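Long-range contacts in protein CT_858 (Chlamydia trachomatis, PDB 3DOR), which probably acts as a secreted serine-type endopeptidase, dimeric in its mature form, with an S41 peptidase region and a PDZ domain: residues Leu8-Phe13 / Val499-Arg504; Ala74-Phe79 / Thr505-Cys510; Thr339-Gly344 / Ser467-Phe472; Leu370-Val375 / Asn424-Gly429; Ile461-Phe466 / Val485-Ala490. All blocks are in the same frame, centred on the assembly; numbering follows the deposited sequence.

Contact 1 of 5, residues Leu8-Phe13 / Val499-Arg504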
# COMPACT_ATOMS: atom_id res chain seq x y z
N LEU B 8 22.76 4.43 9.45
CA LEU B 8 22.78 5.87 9.65
C LEU B 8 21.87 6.55 8.64
O LEU B 8 21.15 7.50 8.96
CB LEU B 8 24.21 6.41 9.50
CG LEU B 8 25.19 6.20 10.66
CD1 LEU B 8 26.63 6.41 10.17
CD2 LEU B 8 24.86 7.18 11.79
N GLN B 9 21.91 6.05 7.40
CA GLN B 9 21.09 6.61 6.34
C GLN B 9 19.61 6.47 6.68
O GLN B 9 18.84 7.43 6.64
CB GLN B 9 21.37 5.89 5.02
CG GLN B 9 21.53 6.80 3.83
CD GLN B 9 20.37 7.77 3.67
OE1 GLN B 9 19.22 7.36 3.50
NE2 GLN B 9 20.67 9.06 3.72
N ASP B 10 19.20 5.25 7.03
CA ASP B 10 17.81 5.01 7.35
C ASP B 10 17.37 5.73 8.62
O ASP B 10 16.22 6.17 8.73
CB ASP B 10 17.55 3.49 7.43
CG ASP B 10 17.79 2.80 6.10
OD1 ASP B 10 17.37 3.36 5.06
OD2 ASP B 10 18.39 1.70 6.08
N LEU B 11 18.29 5.87 9.57
CA LEU B 11 17.99 6.58 10.81
C LEU B 11 17.67 8.01 10.42
O LEU B 11 16.68 8.59 10.87
CB LEU B 11 19.20 6.57 11.75
CG LEU B 11 19.01 6.79 13.26
CD1 LEU B 11 20.35 7.12 13.88
CD2 LEU B 11 18.03 7.91 13.53
N SER B 12 18.52 8.59 9.57
CA SER B 12 18.32 9.96 9.14
C SER B 12 16.98 10.12 8.44
O SER B 12 16.34 11.16 8.55
CB SER B 12 19.45 10.41 8.20
OG SER B 12 19.32 9.81 6.92
N PHE B 13 16.56 9.09 7.72
CA PHE B 13 15.27 9.16 7.05
C PHE B 13 14.15 9.17 8.09
O PHE B 13 13.22 9.98 8.01
CB PHE B 13 15.08 7.98 6.09
CG PHE B 13 13.77 8.03 5.35
CD1 PHE B 13 13.47 9.11 4.52
CD2 PHE B 13 12.85 7.00 5.47
CE1 PHE B 13 12.26 9.17 3.83
CE2 PHE B 13 11.63 7.04 4.79
CZ PHE B 13 11.33 8.13 3.97
N VAL B 499 4.60 3.53 6.97
CA VAL B 499 5.54 3.93 5.95
C VAL B 499 6.42 2.74 5.59
O VAL B 499 6.86 2.01 6.46
CB VAL B 499 6.43 5.10 6.44
CG1 VAL B 499 7.42 5.49 5.36
CG2 VAL B 499 5.56 6.29 6.83
N GLN B 500 6.63 2.55 4.29
CA GLN B 500 7.47 1.47 3.80
C GLN B 500 8.43 2.11 2.81
O GLN B 500 8.12 3.13 2.21
CB GLN B 500 6.63 0.40 3.08
CG GLN B 500 5.43 -0.12 3.87
CD GLN B 500 4.09 0.33 3.28
OE1 GLN B 500 3.06 -0.33 3.47
NE2 GLN B 500 4.09 1.45 2.58
N PHE B 501 9.61 1.52 2.65
CA PHE B 501 10.58 2.06 1.71
C PHE B 501 11.72 1.06 1.61
O PHE B 501 12.08 0.44 2.60
CB PHE B 501 11.09 3.43 2.19
CG PHE B 501 11.84 3.38 3.50
CD1 PHE B 501 13.23 3.30 3.52
CD2 PHE B 501 11.16 3.40 4.71
CE1 PHE B 501 13.92 3.23 4.72
CE2 PHE B 501 11.84 3.34 5.92
CZ PHE B 501 13.23 3.25 5.92
N PRO B 502 12.28 0.87 0.41
CA PRO B 502 13.38 -0.09 0.25
C PRO B 502 14.62 0.35 1.01
O PRO B 502 14.96 1.54 1.03
CB PRO B 502 13.58 -0.13 -1.27
CG PRO B 502 13.16 1.23 -1.71
CD PRO B 502 11.92 1.49 -0.88
N ASN B 503 15.29 -0.60 1.64
CA ASN B 503 16.47 -0.29 2.44
C ASN B 503 17.26 -1.56 2.69
O ASN B 503 16.73 -2.66 2.52
CB ASN B 503 16.04 0.32 3.77
CG ASN B 503 15.21 -0.65 4.60
OD1 ASN B 503 15.72 -1.28 5.53
ND2 ASN B 503 13.94 -0.80 4.24
N ARG B 504 18.51 -1.40 3.12
CA ARG B 504 19.39 -2.53 3.40
C ARG B 504 19.46 -2.83 4.89
O ARG B 504 20.27 -3.65 5.33
CB ARG B 504 20.81 -2.24 2.88
CG ARG B 504 20.94 -2.07 1.37
CD ARG B 504 21.08 -3.40 0.68
NE ARG B 504 21.27 -3.27 -0.77
CZ ARG B 504 22.28 -2.63 -1.35
NH1 ARG B 504 23.21 -2.04 -0.61
NH2 ARG B 504 22.36 -2.57 -2.67
O HOH W 1 19.31 1.20 3.38
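F501 and N503 of a beta-hairpin loop meet F13 and D10 of helix 2-20. The loop links strands 496-499 and 507-518. V499 ends the first strand, pairs through its backbone with C510 and lies on L17 of the same helix. At F501 the chain turns a ring toward the helix. F13 and F501 form a T-shaped pair, with centroids 4.8 Å apart and planes at 63°. The edge of F13 points at the face of F501, and F13 CE2 lies 3.7 Å from F501 CD2. Beyond the T-shaped pair, F13 also stacks on F13 of the second subunit. D10 OD1 comes to the rim of the F501 ring in its plane, 3.5 Å from CE1. A carboxylate oxygen there would probably be drawn to the slightly positive ring hydrogens. N503 follows. With chi1 at 62° its CG sits between the backbone N and the carbonyl carbon, and the amide folds back over the F501 face opposite F13. N503 ND2 also donates to the backbone F501 O over 2.8 Å, in the carbonyl plane. N503 OD1 accepts a hydrogen bond from I507 N. N503 CB rests 3.6 Å from D10 OD1. R504 adds its backbone N. D10 OD2 is bonded to T505 OG1 and also to a water. That water donates to D10 OD2 at 2.9 Å and accepts from R504 N at 2.7 Å.

Contact 2 of 5, residues Ala74-Phe79 / Thr505-Cys510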
# COMPACT_ATOMS: atom_id res chain seq x y z
N ALA B 74 3.59 4.34 17.51
CA ALA B 74 4.88 4.45 16.81
C ALA B 74 5.82 3.26 17.02
O ALA B 74 6.17 2.91 18.15
CB ALA B 74 5.58 5.75 17.20
N GLY B 75 6.26 2.65 15.92
CA GLY B 75 7.15 1.50 16.02
C GLY B 75 7.70 1.00 14.69
O GLY B 75 7.14 1.28 13.63
N VAL B 76 8.79 0.25 14.75
CA VAL B 76 9.41 -0.30 13.55
C VAL B 76 9.38 -1.82 13.55
O VAL B 76 9.65 -2.44 14.57
CB VAL B 76 10.90 0.12 13.45
CG1 VAL B 76 11.45 -0.27 12.08
CG2 VAL B 76 11.06 1.61 13.70
N THR B 77 9.03 -2.41 12.41
CA THR B 77 9.03 -3.86 12.29
C THR B 77 10.11 -4.16 11.25
O THR B 77 10.38 -3.32 10.38
CB THR B 77 7.68 -4.41 11.78
OG1 THR B 77 7.43 -3.94 10.46
CG2 THR B 77 6.55 -3.95 12.70
N PHE B 78 10.72 -5.33 11.32
CA PHE B 78 11.79 -5.66 10.39
C PHE B 78 11.58 -6.97 9.65
O PHE B 78 10.84 -7.84 10.11
CB PHE B 78 13.13 -5.73 11.14
CG PHE B 78 13.40 -4.52 12.00
CD1 PHE B 78 12.89 -4.45 13.30
CD2 PHE B 78 14.14 -3.44 11.51
CE1 PHE B 78 13.12 -3.32 14.09
CE2 PHE B 78 14.37 -2.31 12.30
CZ PHE B 78 13.86 -2.25 13.59
N PHE B 79 12.24 -7.10 8.50
CA PHE B 79 12.15 -8.34 7.72
C PHE B 79 13.10 -9.32 8.41
O PHE B 79 14.22 -9.51 7.96
CB PHE B 79 12.61 -8.13 6.26
CG PHE B 79 11.66 -7.31 5.42
CD1 PHE B 79 11.99 -6.02 5.03
CD2 PHE B 79 10.44 -7.86 5.00
CE1 PHE B 79 11.12 -5.27 4.22
CE2 PHE B 79 9.57 -7.12 4.20
CZ PHE B 79 9.91 -5.83 3.81
N THR B 505 18.63 -2.15 5.68
CA THR B 505 18.62 -2.36 7.12
C THR B 505 17.53 -3.36 7.52
O THR B 505 17.37 -3.67 8.70
CB THR B 505 18.39 -1.04 7.89
OG1 THR B 505 19.30 -0.04 7.42
CG2 THR B 505 18.63 -1.24 9.38
N GLY B 506 16.79 -3.85 6.54
CA GLY B 506 15.74 -4.81 6.83
C GLY B 506 14.48 -4.24 7.46
O GLY B 506 13.71 -4.97 8.08
N ILE B 507 14.27 -2.94 7.31
CA ILE B 507 13.09 -2.29 7.87
C ILE B 507 11.88 -2.63 7.00
O ILE B 507 11.90 -2.44 5.79
CB ILE B 507 13.27 -0.77 7.90
CG1 ILE B 507 14.50 -0.42 8.74
CG2 ILE B 507 12.02 -0.12 8.47
CD1 ILE B 507 14.77 1.06 8.84
N LYS B 508 10.82 -3.14 7.63
CA LYS B 508 9.62 -3.52 6.89
C LYS B 508 8.59 -2.40 6.90
O LYS B 508 8.05 -2.02 5.86
CB LYS B 508 9.02 -4.79 7.48
CG LYS B 508 7.83 -5.36 6.70
CD LYS B 508 7.36 -6.68 7.30
CE LYS B 508 6.26 -7.31 6.45
NZ LYS B 508 5.78 -8.62 6.97
N THR B 509 8.34 -1.86 8.09
CA THR B 509 7.38 -0.78 8.24
C THR B 509 7.70 0.04 9.47
O THR B 509 8.25 -0.47 10.45
CB THR B 509 5.93 -1.30 8.45
OG1 THR B 509 5.56 -2.22 7.42
CG2 THR B 509 4.95 -0.13 8.44
N CYS B 510 7.37 1.32 9.42
CA CYS B 510 7.53 2.17 10.57
C CYS B 510 6.17 2.83 10.67
O CYS B 510 5.77 3.56 9.77
CB CYS B 510 8.60 3.24 10.36
SG CYS B 510 8.66 4.35 11.78
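T77 is matched by two residues, K508 and T509, a classic beta bulge in the antiparallel pairing of strands 75-78 and 507-518. T77 N donates to T509 O over 2.9 Å. T77 O accepts from K508 N at 2.8 Å and more weakly from T509 N at 3.4 Å, so one carbonyl serves both bulge residues. Past the bulge, F79 N reaches G506 O at 2.6 Å.

At the bulge the K508 side chain lies over the F79 ring. K508 CB stands almost over the ring centre, 3.8 Å from the centroid and 7° off the normal, a CH-pi contact. The same CB also lies against T77 OG1. With CG anti to the backbone N (chi1 -175°), the chain runs out across the ring. K508 CG is 3.5 Å from F79 CE2. K508 CD follows, 3.8 Å from F79 CE2, and CE still grazes it. NZ then leads away from strand 75-78. F79 itself packs on D373 of the second subunit.

T77 and T509 lie on one face of the sheet, V76 and C510 on the opposite one. I507 lies beside the F78 ring, pointing the same way, and its CG1 approaches F78 CE2. V76, I507 and F78 are backed by helix 55-67. V76 CG1 touches I507 CG2 at 3.7 Å.

Contact 3 of 5, residues Thr339-Gly344 / Ser467-Phe472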
# COMPACT_ATOMS: atom_id res chain seq x y z
N THR B 339 -12.36 -4.30 27.22
CA THR B 339 -10.96 -4.49 27.63
C THR B 339 -10.14 -5.21 26.55
O THR B 339 -10.70 -5.86 25.68
CB THR B 339 -10.87 -5.32 28.92
OG1 THR B 339 -11.52 -6.59 28.72
CG2 THR B 339 -11.55 -4.60 30.07
N ASN B 340 -8.81 -5.07 26.62
CA ASN B 340 -7.93 -5.76 25.67
C ASN B 340 -8.42 -5.62 24.23
O ASN B 340 -8.68 -6.60 23.54
CB ASN B 340 -7.84 -7.24 26.04
CG ASN B 340 -7.01 -7.50 27.29
OD1 ASN B 340 -6.63 -6.58 28.01
ND2 ASN B 340 -6.73 -8.77 27.54
N ASN B 341 -8.51 -4.38 23.78
CA ASN B 341 -9.00 -4.05 22.45
C ASN B 341 -7.95 -3.14 21.82
O ASN B 341 -7.65 -2.08 22.37
CB ASN B 341 -10.34 -3.34 22.61
CG ASN B 341 -10.98 -2.99 21.30
OD1 ASN B 341 -10.32 -2.50 20.39
ND2 ASN B 341 -12.29 -3.22 21.20
N PRO B 342 -7.40 -3.52 20.66
CA PRO B 342 -6.37 -2.77 19.93
C PRO B 342 -6.79 -1.53 19.15
O PRO B 342 -5.94 -0.85 18.59
CB PRO B 342 -5.80 -3.82 18.99
CG PRO B 342 -7.06 -4.56 18.56
CD PRO B 342 -7.79 -4.73 19.91
N GLY B 343 -8.09 -1.23 19.11
CA GLY B 343 -8.54 -0.08 18.35
C GLY B 343 -8.89 -0.52 16.93
O GLY B 343 -9.26 -1.68 16.73
N GLY B 344 -8.77 0.37 15.95
CA GLY B 344 -9.09 -0.01 14.59
C GLY B 344 -9.60 1.11 13.70
O GLY B 344 -8.94 2.14 13.55
N SER B 467 -6.19 3.45 20.86
CA SER B 467 -6.86 4.25 19.82
C SER B 467 -8.38 4.26 19.89
O SER B 467 -8.95 4.89 20.78
CB SER B 467 -6.38 3.83 18.42
OG SER B 467 -6.49 2.43 18.21
N CYS B 468 -9.06 3.59 18.95
CA CYS B 468 -10.52 3.59 19.02
C CYS B 468 -11.01 3.08 20.37
O CYS B 468 -12.07 3.50 20.82
CB CYS B 468 -11.12 2.77 17.87
SG CYS B 468 -10.94 3.57 16.25
N ALA B 469 -10.25 2.18 21.01
CA ALA B 469 -10.62 1.65 22.33
C ALA B 469 -10.33 2.69 23.42
O ALA B 469 -10.74 2.53 24.59
CB ALA B 469 -9.89 0.34 22.61
N ASP B 470 -9.60 3.74 23.05
CA ASP B 470 -9.35 4.87 23.94
C ASP B 470 -10.59 5.75 23.71
O ASP B 470 -11.25 6.19 24.65
CB ASP B 470 -8.13 5.73 23.51
CG ASP B 470 -6.81 5.23 24.06
OD1 ASP B 470 -6.70 5.06 25.30
OD2 ASP B 470 -5.87 5.03 23.26
N PHE B 471 -10.90 5.98 22.43
CA PHE B 471 -12.02 6.85 22.01
C PHE B 471 -13.43 6.43 22.43
O PHE B 471 -14.25 7.28 22.80
CB PHE B 471 -12.00 7.04 20.49
CG PHE B 471 -10.68 7.56 19.94
CD1 PHE B 471 -10.35 7.35 18.60
CD2 PHE B 471 -9.78 8.24 20.76
CE1 PHE B 471 -9.12 7.82 18.07
CE2 PHE B 471 -8.57 8.71 20.26
CZ PHE B 471 -8.23 8.50 18.91
N PHE B 472 -13.73 5.13 22.34
CA PHE B 472 -15.05 4.62 22.69
C PHE B 472 -15.48 5.11 24.07
O PHE B 472 -16.50 5.77 24.21
CB PHE B 472 -15.08 3.08 22.62
CG PHE B 472 -16.45 2.47 22.88
CD1 PHE B 472 -17.43 2.49 21.90
CD2 PHE B 472 -16.73 1.84 24.10
CE1 PHE B 472 -18.69 1.89 22.12
CE2 PHE B 472 -17.97 1.24 24.34
CZ PHE B 472 -18.96 1.26 23.34
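The N-terminus of helix 468-478 meets a glycine-containing loop of the S41 peptidase region, with S467 and C468 against G343 and G344. The loop follows strand 333-337 and leads into helix 346-354. S467 occupies the N-cap position. Its side chain makes no capping bond, but its carbonyl O takes both D470 N and F471 N. The backbone of S467 has a positive phi of 41°, unusual outside glycine. A chi1 of 52° tucks OG over its own backbone, toward the loop. There S467 OG lies 3.2 Å from G343 CA and 3.3 Å from P342 O. At the next residue, C468 SG approaches G344 O at 3.7 Å, and C468 CB lies near G343 CA and G344 N. A469 puts its CB against N341 from the other end of the loop, 3.3 Å from N341 O and 3.6 Å from N341 OD1.

The loop is held in shape from within. N341 OD1 accepts from G343 N at 2.9 Å, nearly straight (164°) and in the carbonyl plane. This is an Asx turn. N341 ND2 is taken up by I298 O, so both ends of the amide are bound and its rotation is fixed. The S467 side chain touches H73.

In S41 peptidases and the wider ClpP-crotonase clan, the nucleophilic serine starts a helix beside a glycine-containing loop that can offer backbone N-H groups to an oxyanion hole. The setting of S467 is consistent with that active-site arrangement.

Contact 4 of 5, residues Leu370-Val375 / Asn424-Gly429. With SO4 (sulfate ion), chain N.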
# COMPACT_ATOMS: atom_id res chain seq x y z
N LEU B 370 0.13 18.41 8.52
CA LEU B 370 -0.24 18.36 7.11
C LEU B 370 0.87 18.44 6.08
O LEU B 370 1.87 19.12 6.26
CB LEU B 370 -1.26 19.48 6.84
CG LEU B 370 -2.52 19.55 7.71
CD1 LEU B 370 -3.28 20.84 7.43
CD2 LEU B 370 -3.41 18.33 7.45
N THR B 371 0.66 17.71 4.98
CA THR B 371 1.55 17.68 3.82
C THR B 371 0.59 17.76 2.63
O THR B 371 -0.62 17.62 2.79
CB THR B 371 2.39 16.36 3.70
OG1 THR B 371 1.52 15.25 3.48
CG2 THR B 371 3.21 16.12 4.97
N GLN B 372 1.10 17.97 1.42
CA GLN B 372 0.20 18.09 0.29
C GLN B 372 -0.61 16.78 0.06
O GLN B 372 -1.62 16.78 -0.66
CB GLN B 372 0.93 18.49 -0.98
CG GLN B 372 2.40 18.12 -1.07
CD GLN B 372 3.32 19.02 -0.25
OE1 GLN B 372 3.56 20.18 -0.59
NE2 GLN B 372 3.84 18.48 0.85
N ASP B 373 -0.23 15.68 0.71
CA ASP B 373 -0.98 14.44 0.57
C ASP B 373 -2.35 14.68 1.20
O ASP B 373 -3.38 14.32 0.61
CB ASP B 373 -0.25 13.34 1.31
CG ASP B 373 -0.94 11.96 1.19
OD1 ASP B 373 -0.32 10.96 1.61
OD2 ASP B 373 -2.07 11.83 0.67
N GLU B 374 -2.36 15.29 2.39
CA GLU B 374 -3.63 15.57 3.05
C GLU B 374 -4.44 16.61 2.30
O GLU B 374 -5.68 16.60 2.35
CB GLU B 374 -3.41 16.02 4.50
CG GLU B 374 -2.91 14.91 5.41
CD GLU B 374 -1.49 14.45 5.07
OE1 GLU B 374 -1.24 13.22 5.12
OE2 GLU B 374 -0.62 15.29 4.76
N VAL B 375 -3.74 17.51 1.62
CA VAL B 375 -4.41 18.56 0.87
C VAL B 375 -5.19 17.94 -0.27
O VAL B 375 -6.33 18.32 -0.52
CB VAL B 375 -3.42 19.59 0.31
CG1 VAL B 375 -4.15 20.60 -0.54
CG2 VAL B 375 -2.70 20.31 1.47
N ASN B 424 -7.99 25.33 4.49
CA ASN B 424 -7.83 26.61 5.17
C ASN B 424 -6.56 26.59 6.03
O ASN B 424 -5.80 27.56 6.05
CB ASN B 424 -9.06 26.91 6.02
CG ASN B 424 -9.13 28.37 6.46
OD1 ASN B 424 -9.17 29.27 5.62
ND2 ASN B 424 -9.14 28.60 7.77
N CYS B 425 -6.33 25.49 6.74
CA CYS B 425 -5.13 25.37 7.58
C CYS B 425 -3.89 25.42 6.71
O CYS B 425 -2.90 26.07 7.05
CB CYS B 425 -5.14 24.06 8.35
SG CYS B 425 -6.26 24.06 9.72
N TRP B 426 -3.94 24.70 5.59
CA TRP B 426 -2.80 24.67 4.69
C TRP B 426 -2.45 26.06 4.17
O TRP B 426 -1.29 26.47 4.21
CB TRP B 426 -3.08 23.73 3.51
CG TRP B 426 -1.93 23.60 2.55
CD1 TRP B 426 -1.83 24.17 1.31
CD2 TRP B 426 -0.74 22.83 2.75
NE1 TRP B 426 -0.64 23.79 0.72
CE2 TRP B 426 0.04 22.97 1.58
CE3 TRP B 426 -0.25 22.04 3.80
CZ2 TRP B 426 1.29 22.34 1.42
CZ3 TRP B 426 0.98 21.41 3.65
CH2 TRP B 426 1.74 21.57 2.47
N SER B 427 -3.44 26.81 3.70
CA SER B 427 -3.16 28.13 3.17
C SER B 427 -2.71 29.12 4.23
O SER B 427 -2.12 30.14 3.90
CB SER B 427 -4.39 28.68 2.44
OG SER B 427 -5.37 29.10 3.36
N LYS B 428 -2.97 28.83 5.50
CA LYS B 428 -2.57 29.71 6.58
C LYS B 428 -1.23 29.30 7.19
O LYS B 428 -0.70 29.99 8.05
CB LYS B 428 -3.62 29.73 7.70
CG LYS B 428 -4.94 30.39 7.33
CD LYS B 428 -5.88 30.35 8.53
CE LYS B 428 -7.22 31.00 8.22
NZ LYS B 428 -8.15 30.84 9.37
N GLY B 429 -0.69 28.18 6.74
CA GLY B 429 0.58 27.72 7.28
C GLY B 429 0.45 26.96 8.60
O GLY B 429 1.45 26.60 9.22
S SO4 N . -11.28 32.43 7.91
O1 SO4 N . -12.09 31.16 8.08
O2 SO4 N . -10.23 32.49 8.95
O3 SO4 N . -10.60 32.46 6.58
O4 SO4 N . -12.23 33.58 8.02
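W426 of helix 409-428 packs against L370, Q372 and V375 where the chain enters helix 372-384. The main apolar contact is a CH-pi one. V375 CG2 sits over one face of the indole, 3.6 Å from the centroid of the five-membered ring and 3.4 Å from W426 CD2. The W426 CG lies anti to the backbone N (chi1 -178°), which carries the indole toward helix 372-384. L370 adds its CD1 on C425 CB at 3.8 Å, and its CB faces W426 CE3.

Two oxygens approach the indole. L370 O lies at its edge, in plane, 3.6 Å from W426 CZ3. Q372 OE1 comes within 3.7 Å of W426 CZ2, its amide nearly perpendicular to the ring (84°). The indole N-H is used across the dimer, where W426 NE1 donates to G192 O of the second subunit.

The first helix begins, and the second ends, with a capping motif. T371 and E374 form a capping box, in which T371 N donates to E374 OE2 at 2.7 Å. G429 ends the other helix in a Schellman motif. K428, which points away from helix 372-384, hydrogen-bonds through NZ to O2 of a sulfate, probably from the crystallisation liquor, at 2.7 Å.

Helix 372-384 follows strand 361-368, and L370 pairs through its backbone with I431. V375 also leans on L423 of helix 409-428. N503, F79 and I197 of the second subunit pack on T371, D373 and W426.

Contact 5 of 5, residues Ile461-Phe466 / Val485-Ala490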
# COMPACT_ATOMS: atom_id res chain seq x y z
N ILE B 461 -13.19 -1.13 30.87
CA ILE B 461 -11.96 -0.77 30.16
C ILE B 461 -10.71 -1.14 30.97
O ILE B 461 -10.79 -1.36 32.18
CB ILE B 461 -11.89 0.76 29.94
CG1 ILE B 461 -11.83 1.46 31.31
CG2 ILE B 461 -13.12 1.25 29.17
CD1 ILE B 461 -11.46 2.95 31.25
N ASN B 462 -9.57 -1.20 30.30
CA ASN B 462 -8.34 -1.47 31.02
C ASN B 462 -7.16 -0.83 30.29
O ASN B 462 -7.34 -0.12 29.29
CB ASN B 462 -8.13 -2.98 31.26
CG ASN B 462 -7.74 -3.75 30.01
OD1 ASN B 462 -7.28 -4.88 30.10
ND2 ASN B 462 -7.92 -3.15 28.84
N GLU B 463 -5.96 -1.07 30.81
CA GLU B 463 -4.74 -0.48 30.27
C GLU B 463 -4.32 -1.02 28.93
O GLU B 463 -3.32 -0.56 28.35
CB GLU B 463 -3.59 -0.62 31.28
CG GLU B 463 -2.86 -1.96 31.25
CD GLU B 463 -3.66 -3.09 31.85
OE1 GLU B 463 -3.20 -4.26 31.78
OE2 GLU B 463 -4.75 -2.83 32.40
N GLN B 464 -5.05 -2.02 28.43
CA GLN B 464 -4.75 -2.57 27.12
C GLN B 464 -5.81 -2.20 26.08
O GLN B 464 -6.16 -3.00 25.22
CB GLN B 464 -4.55 -4.09 27.20
CG GLN B 464 -3.26 -4.49 27.94
CD GLN B 464 -2.89 -5.95 27.75
OE1 GLN B 464 -3.72 -6.85 27.93
NE2 GLN B 464 -1.64 -6.20 27.41
N ASP B 465 -6.31 -0.97 26.19
CA ASP B 465 -7.28 -0.40 25.26
C ASP B 465 -6.54 0.71 24.52
O ASP B 465 -6.03 1.64 25.16
CB ASP B 465 -8.47 0.20 26.00
CG ASP B 465 -9.47 -0.84 26.40
OD1 ASP B 465 -9.55 -1.87 25.69
OD2 ASP B 465 -10.18 -0.63 27.40
N PHE B 466 -6.48 0.62 23.20
CA PHE B 466 -5.76 1.61 22.39
C PHE B 466 -6.61 2.26 21.29
O PHE B 466 -7.58 1.68 20.83
CB PHE B 466 -4.54 0.95 21.73
CG PHE B 466 -3.69 0.12 22.68
CD1 PHE B 466 -4.09 -1.16 23.05
CD2 PHE B 466 -2.49 0.62 23.18
CE1 PHE B 466 -3.31 -1.94 23.91
CE2 PHE B 466 -1.70 -0.14 24.06
CZ PHE B 466 -2.11 -1.43 24.42
N VAL B 485 -15.99 1.92 33.83
CA VAL B 485 -15.40 1.20 34.96
C VAL B 485 -14.17 0.37 34.59
O VAL B 485 -14.10 -0.18 33.50
CB VAL B 485 -16.46 0.26 35.57
CG1 VAL B 485 -15.91 -0.46 36.80
CG2 VAL B 485 -17.71 1.06 35.93
N GLY B 486 -13.20 0.30 35.50
CA GLY B 486 -12.00 -0.49 35.26
C GLY B 486 -10.74 0.31 35.54
O GLY B 486 -10.62 0.98 36.57
N THR B 487 -9.78 0.22 34.63
CA THR B 487 -8.55 0.99 34.78
C THR B 487 -8.30 1.82 33.52
O THR B 487 -8.74 1.46 32.42
CB THR B 487 -7.32 0.08 35.10
OG1 THR B 487 -7.18 -0.97 34.13
CG2 THR B 487 -7.48 -0.54 36.50
N ARG B 488 -7.61 2.95 33.72
CA ARG B 488 -7.26 3.90 32.68
C ARG B 488 -6.76 3.25 31.39
O ARG B 488 -5.94 2.32 31.44
CB ARG B 488 -6.20 4.87 33.24
CG ARG B 488 -5.68 5.93 32.29
CD ARG B 488 -4.56 6.77 32.95
NE ARG B 488 -5.04 7.51 34.13
CZ ARG B 488 -5.64 8.69 34.08
NH1 ARG B 488 -5.85 9.30 32.92
NH2 ARG B 488 -6.06 9.27 35.20
N THR B 489 -7.23 3.74 30.25
CA THR B 489 -6.81 3.21 28.96
C THR B 489 -5.37 3.62 28.62
O THR B 489 -4.81 4.54 29.24
CB THR B 489 -7.79 3.65 27.82
OG1 THR B 489 -7.77 5.08 27.70
CG2 THR B 489 -9.24 3.20 28.14
N ALA B 490 -4.77 2.94 27.65
CA ALA B 490 -3.39 3.17 27.25
C ALA B 490 -3.01 4.57 26.79
O ALA B 490 -1.99 5.12 27.22
CB ALA B 490 -2.99 2.18 26.17
O HOH W 2 -4.26 -0.93 34.77
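I461 is bonded through its backbone to both V485 and T487. I461 N donates to V485 O at 2.9 Å, and T487 N reaches I461 O at 3.1 Å from well above the carbonyl plane. A third bond closes the far end: A490 N meets D465 O at 3.1 Å, in the carbonyl plane. Between them the chains lie close, and CA-H...O contacts join N462 to T487 and T489 to N462.

The side chains fill in around these bonds. With chi1 63° bringing CG1 near T487 O, I461 CD1 also touches that oxygen and T489 CG2. The T489 CG2 methyl meets D465 CB at 3.8 Å. A490 CB sits against the F466 ring, 3.4 Å from CE2. E463 and T487 run side by side. A water bridges them, donating to E463 OE2 and lying 3.0 Å from T487 OG1.

The segments belong to a beta-alpha-beta crossover, 461-466 leaving its first strand and 485-490 its second. Strand 457-461 and strand 483-486 are parallel neighbours in the mixed sheet, and helix 468-478 connects them. Past the first strand the chain makes a type I turn from N462 to D465. D465 steadies it, since N462 N donates to D465 OD2 at 3.0 Å from above the carboxylate plane.

Further out, T489 OG1 is bound by D470 of the connecting helix and by the backbone N of V530. E463 OE1 is taken by S144 of helix 140-150, whose A141 touches both E463 and A490. R488 NH1 bonds to I528 O. The F466 ring stands edge-to-face with F72.

How the contacts relate
Contacts 1 and 2 have centres about 9 Å apart and share strand 507-518. They touch through D10 and T505 and through V499 and C510, and together tie the N-terminal helix and strand 75-78 to the S41 region. Contacts 3 and 5 are also about 9 Å apart, centre to centre. They meet where D470 of helix 468-478 bonds T489 and where N341 bonds F466, beyond the ends of neighbouring parallel strands of the mixed sheet. Contact 4 stands apart, about 25 Å or more from the rest, centre to centre. Along the chain, contacts 3, 4 and 5 lie within the loops closed by contacts 1 and 2. Contacts 1, 2 and 4 touch the second subunit, while contacts 3 and 5 do not.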